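Local coordinates for putative peptide ABC-transport system periplasmic peptide-binding protein (Campylobacter jejuni, PDB 4OEU), which probably serves as the periplasmic solute-binding component (NikZ) of an ABC importer, perhaps for peptides, and binds metal ions, at residues E105-V110 and V118-F123; I217-L222 and L275-A280. All coordinates share one frame; numbering follows the deposited sequence.

Contact 1 of 2, residues E105-V110 and V118-F123; sequences EDIKSV and VKITLF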
# COMPACT_ATOMS: atom_id res chain seq x y z
N GLU A 105 15.77 -10.33 0.14
CA GLU A 105 16.45 -11.27 -0.76
C GLU A 105 17.96 -11.06 -0.84
O GLU A 105 18.70 -12.01 -1.09
CB GLU A 105 15.84 -11.20 -2.17
CG GLU A 105 15.93 -9.82 -2.82
CD GLU A 105 15.59 -9.85 -4.30
OE1 GLU A 105 15.16 -10.92 -4.81
OE2 GLU A 105 15.76 -8.81 -4.96
N ASP A 106 18.42 -9.84 -0.61
CA ASP A 106 19.84 -9.52 -0.76
C ASP A 106 20.66 -9.87 0.49
O ASP A 106 21.85 -9.54 0.57
CB ASP A 106 20.01 -8.04 -1.12
CG ASP A 106 19.55 -7.73 -2.54
OD1 ASP A 106 19.77 -8.58 -3.43
OD2 ASP A 106 18.96 -6.65 -2.76
N ILE A 107 20.04 -10.54 1.45
CA ILE A 107 20.70 -10.87 2.72
C ILE A 107 21.56 -12.12 2.62
O ILE A 107 21.09 -13.16 2.15
CB ILE A 107 19.67 -11.06 3.86
CG1 ILE A 107 19.03 -9.73 4.23
CG2 ILE A 107 20.33 -11.65 5.11
CD1 ILE A 107 17.78 -9.87 5.04
N LYS A 108 22.82 -11.99 3.01
CA LYS A 108 23.75 -13.11 3.02
C LYS A 108 23.63 -14.00 4.26
O LYS A 108 23.49 -15.22 4.15
CB LYS A 108 25.19 -12.60 2.92
CG LYS A 108 26.24 -13.69 2.83
CD LYS A 108 27.61 -13.10 2.53
CE LYS A 108 28.65 -14.18 2.31
NZ LYS A 108 29.93 -13.59 1.82
N SER A 109 23.68 -13.38 5.44
CA SER A 109 23.65 -14.13 6.69
C SER A 109 23.15 -13.29 7.86
O SER A 109 23.25 -12.05 7.84
CB SER A 109 25.05 -14.68 7.02
OG SER A 109 25.99 -13.63 7.16
N VAL A 110 22.62 -13.97 8.87
CA VAL A 110 22.24 -13.35 10.13
C VAL A 110 22.97 -14.03 11.28
O VAL A 110 22.77 -15.22 11.54
CB VAL A 110 20.71 -13.43 10.37
CG1 VAL A 110 20.31 -12.57 11.56
CG2 VAL A 110 19.97 -12.99 9.14
N VAL A 118 22.77 -8.58 17.02
CA VAL A 118 22.67 -9.35 15.79
C VAL A 118 23.45 -8.66 14.68
O VAL A 118 23.39 -7.44 14.53
CB VAL A 118 21.20 -9.54 15.37
CG1 VAL A 118 21.09 -9.88 13.89
CG2 VAL A 118 20.53 -10.60 16.23
N LYS A 119 24.20 -9.44 13.89
CA LYS A 119 24.94 -8.89 12.76
C LYS A 119 24.39 -9.39 11.43
O LYS A 119 24.39 -10.59 11.16
CB LYS A 119 26.43 -9.24 12.86
CG LYS A 119 27.26 -8.64 11.73
CD LYS A 119 28.66 -9.23 11.67
CE LYS A 119 29.55 -8.68 12.76
NZ LYS A 119 29.77 -7.21 12.58
N ILE A 120 23.91 -8.47 10.61
CA ILE A 120 23.34 -8.81 9.32
C ILE A 120 24.27 -8.42 8.19
O ILE A 120 24.70 -7.26 8.09
CB ILE A 120 21.98 -8.12 9.12
CG1 ILE A 120 21.06 -8.39 10.32
CG2 ILE A 120 21.32 -8.59 7.83
CD1 ILE A 120 19.87 -7.45 10.40
N THR A 121 24.60 -9.39 7.34
CA THR A 121 25.47 -9.14 6.19
C THR A 121 24.70 -9.30 4.87
O THR A 121 23.92 -10.23 4.70
CB THR A 121 26.69 -10.07 6.21
OG1 THR A 121 27.31 -10.02 7.50
CG2 THR A 121 27.70 -9.65 5.16
N LEU A 122 24.97 -8.40 3.93
CA LEU A 122 24.24 -8.36 2.67
C LEU A 122 25.15 -8.73 1.51
O LEU A 122 26.35 -8.47 1.56
CB LEU A 122 23.67 -6.96 2.44
CG LEU A 122 22.68 -6.37 3.45
CD1 LEU A 122 22.07 -5.09 2.91
CD2 LEU A 122 21.62 -7.37 3.83
N PHE A 123 24.58 -9.33 0.46
CA PHE A 123 25.32 -9.54 -0.78
C PHE A 123 25.58 -8.22 -1.49
O PHE A 123 26.63 -8.01 -2.09
CB PHE A 123 24.58 -10.50 -1.71
CG PHE A 123 24.61 -11.93 -1.25
CD1 PHE A 123 25.78 -12.67 -1.32
CD2 PHE A 123 23.46 -12.55 -0.78
CE1 PHE A 123 25.81 -13.99 -0.91
CE2 PHE A 123 23.49 -13.87 -0.37
CZ PHE A 123 24.66 -14.59 -0.44
O HOH W 1 26.28 -11.47 9.32
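Thr121 O takes two backbone N-H groups at once, from Lys108 N at 2.7 Å and from Ser109 N at 3.2 Å. Both donors lie tilted out of the carbonyl plane, and the Ser109 bond is the straighter at its hydrogen (159° against 142°). Thr121 N returns a nearly linear bond to Ser109 O at 3.0 Å. Before the bulge, Asp106 O accepts from Phe123 N, 2.7 Å away. Lys108, the extra residue of the bulge, lies over Phe123: its CB stands almost squarely above the ring centroid at 3.9 Å, a CH-pi contact. With CG anti to the backbone N (chi1 -176°) and the rest of the chain extended, the methylenes run on past Phe123 CZ and CE1 at about a right angle to that side chain. Ser109 and Thr121 share a face of the sheet, where a water sits between Ser109 OG, Thr121 OG1 and Lys119 O, though its approach to Thr121 OG1 is too short to be read with confidence. The other face is greasy: Val110 CG1 packs on Val118 CG1 at 3.6 Å, while Ile107 CG1 meets Leu122 CD2 at 3.5 Å. Ile88 of helix 81-92 covers Ile107 and Val110. The whole is a classic beta bulge in the antiparallel hairpin that closes one edge of a five-stranded sheet.

Contact 2 of 2, residues I217-L222 and L275-A280; sequences IDVSLL and LLHDYA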
# COMPACT_ATOMS: atom_id res chain seq x y z
N ILE A 217 -13.51 8.14 6.07
CA ILE A 217 -14.74 8.29 5.30
C ILE A 217 -14.45 8.96 3.96
O ILE A 217 -13.78 9.99 3.90
CB ILE A 217 -15.79 9.11 6.07
CG1 ILE A 217 -16.13 8.43 7.40
CG2 ILE A 217 -17.06 9.25 5.24
CD1 ILE A 217 -16.82 7.09 7.24
N ASP A 218 -14.97 8.36 2.88
CA ASP A 218 -14.81 8.89 1.53
C ASP A 218 -15.27 10.35 1.48
O ASP A 218 -16.26 10.72 2.12
CB ASP A 218 -15.62 8.06 0.53
CG ASP A 218 -15.05 6.67 0.32
OD1 ASP A 218 -14.24 6.20 1.17
OD2 ASP A 218 -15.41 6.03 -0.69
N VAL A 219 -14.56 11.16 0.70
CA VAL A 219 -14.81 12.60 0.63
C VAL A 219 -16.25 12.93 0.19
O VAL A 219 -16.84 13.90 0.66
CB VAL A 219 -13.79 13.28 -0.33
CG1 VAL A 219 -13.72 12.54 -1.67
CG2 VAL A 219 -14.11 14.75 -0.54
N SER A 220 -16.81 12.10 -0.68
CA SER A 220 -18.19 12.29 -1.14
C SER A 220 -19.20 12.18 -0.00
O SER A 220 -20.30 12.74 -0.08
CB SER A 220 -18.52 11.28 -2.24
OG SER A 220 -18.59 9.97 -1.73
N LEU A 221 -18.84 11.46 1.06
CA LEU A 221 -19.73 11.26 2.20
C LEU A 221 -19.44 12.23 3.34
O LEU A 221 -20.15 12.25 4.34
CB LEU A 221 -19.62 9.82 2.71
CG LEU A 221 -20.49 8.72 2.08
CD1 LEU A 221 -20.39 8.69 0.56
CD2 LEU A 221 -20.10 7.38 2.67
N LEU A 222 -18.39 13.03 3.19
CA LEU A 222 -17.85 13.81 4.31
C LEU A 222 -18.83 14.89 4.80
O LEU A 222 -18.86 15.22 5.98
CB LEU A 222 -16.52 14.44 3.91
CG LEU A 222 -15.58 14.84 5.05
CD1 LEU A 222 -15.31 13.64 5.95
CD2 LEU A 222 -14.27 15.41 4.52
N LEU A 275 -14.74 16.07 -9.10
CA LEU A 275 -15.04 14.82 -8.40
C LEU A 275 -14.48 14.75 -6.98
O LEU A 275 -15.12 14.22 -6.08
CB LEU A 275 -14.51 13.63 -9.22
CG LEU A 275 -14.74 12.23 -8.66
CD1 LEU A 275 -16.22 12.01 -8.37
CD2 LEU A 275 -14.23 11.19 -9.64
N LEU A 276 -13.28 15.28 -6.77
CA LEU A 276 -12.61 15.12 -5.48
C LEU A 276 -12.60 16.37 -4.60
O LEU A 276 -12.09 16.33 -3.48
CB LEU A 276 -11.18 14.63 -5.70
CG LEU A 276 -11.12 13.13 -6.01
CD1 LEU A 276 -9.75 12.72 -6.53
CD2 LEU A 276 -11.46 12.37 -4.74
N HIS A 277 -13.15 17.48 -5.11
CA HIS A 277 -13.32 18.70 -4.32
C HIS A 277 -12.01 19.19 -3.71
O HIS A 277 -11.97 19.57 -2.54
CB HIS A 277 -14.36 18.49 -3.22
CG HIS A 277 -15.68 17.98 -3.72
ND1 HIS A 277 -16.51 18.74 -4.51
CD2 HIS A 277 -16.31 16.80 -3.53
CE1 HIS A 277 -17.60 18.04 -4.80
NE2 HIS A 277 -17.50 16.86 -4.21
N ASP A 278 -10.95 19.17 -4.51
CA ASP A 278 -9.62 19.60 -4.07
C ASP A 278 -9.12 18.83 -2.83
O ASP A 278 -8.35 19.37 -2.03
CB ASP A 278 -9.60 21.10 -3.79
CG ASP A 278 -9.72 21.93 -5.06
OD1 ASP A 278 -9.14 21.51 -6.09
OD2 ASP A 278 -10.39 22.98 -5.03
N TYR A 279 -9.57 17.59 -2.67
CA TYR A 279 -9.05 16.72 -1.63
C TYR A 279 -8.00 15.82 -2.26
O TYR A 279 -7.79 14.68 -1.84
CB TYR A 279 -10.15 15.87 -1.01
CG TYR A 279 -10.62 16.35 0.33
CD1 TYR A 279 -10.36 15.63 1.49
CD2 TYR A 279 -11.34 17.54 0.45
CE1 TYR A 279 -10.79 16.07 2.72
CE2 TYR A 279 -11.78 17.99 1.67
CZ TYR A 279 -11.50 17.25 2.80
OH TYR A 279 -11.94 17.71 4.02
N ALA A 280 -7.33 16.36 -3.27
CA ALA A 280 -6.43 15.59 -4.10
C ALA A 280 -5.60 16.51 -4.98
O ALA A 280 -5.83 17.71 -5.02
CB ALA A 280 -7.21 14.60 -4.95
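Val219 pushes its two methyls into the corner where helix 268-276 ends and the chain reverses through a type I' turn, Leu276 to Tyr279. CG2 does most of the touching. It sits over one face of the Tyr279 ring, 4.2 Å from the centroid and 23° off the normal, displaced toward the rim on the CG side, and makes a CH-pi contact there. The same methyl approaches the edge of the His277 imidazole near its plane, 4.2 Å from CD2. CG1 goes to Leu276 CD2 instead, at 3.8 Å, the two side chains meeting at about a right angle. The valine torsion explains this split: CG2 lies anti to the backbone N, whereas CG1 is wedged between N and the carbonyl carbon (chi1 50°). At the phenol end, Leu222 comes in at about a right angle to Tyr279, its CD2 3.7 Å from Tyr279 CZ and 3.3 Å from Tyr279 OH.

One step outward, the turn carries both aromatic residues. His277 leaves the helix with positive phi, and Tyr279 N bonds back to Leu276 O at 2.9 Å, a bond that closes the turn and sets Tyr279 on the side of residues 217-222. On the loop side, Leu222 N reaches Val219 O at 3.1 Å, a local turn that places both residues toward the tyrosine. Behind them, Leu222 rests on Ala463 and Val465 and Leu276 on Leu460, all from strand 454-467, so the contact joins a loop and a helix end that both lean on this long strand of the mixed sheet. Arg235 adds a cation-pi contact with Tyr279, and its NH1 is hydrogen-bonded to Asp278 O.

Overall arrangement
Contacts 1 and 2 lie on opposite sides of the chain's centre, their own centres 45 Å apart and their nearest atoms about 33 Å apart, so neither touches the other. They follow in series along the chain: the hairpin of contact 1 is complete before residues 217-222 begin. Contact 1 joins neighbouring strands across a seven-residue gap and relies on backbone bonds, whereas contact 2 brings together segments with 52 residues between them, mainly through side chains. Contact 1 is part of the five-stranded antiparallel sheet, whereas contact 2 packs against strand 454-467 of the mixed sheet. Both are structural packing away from the magnesium site at Asn31.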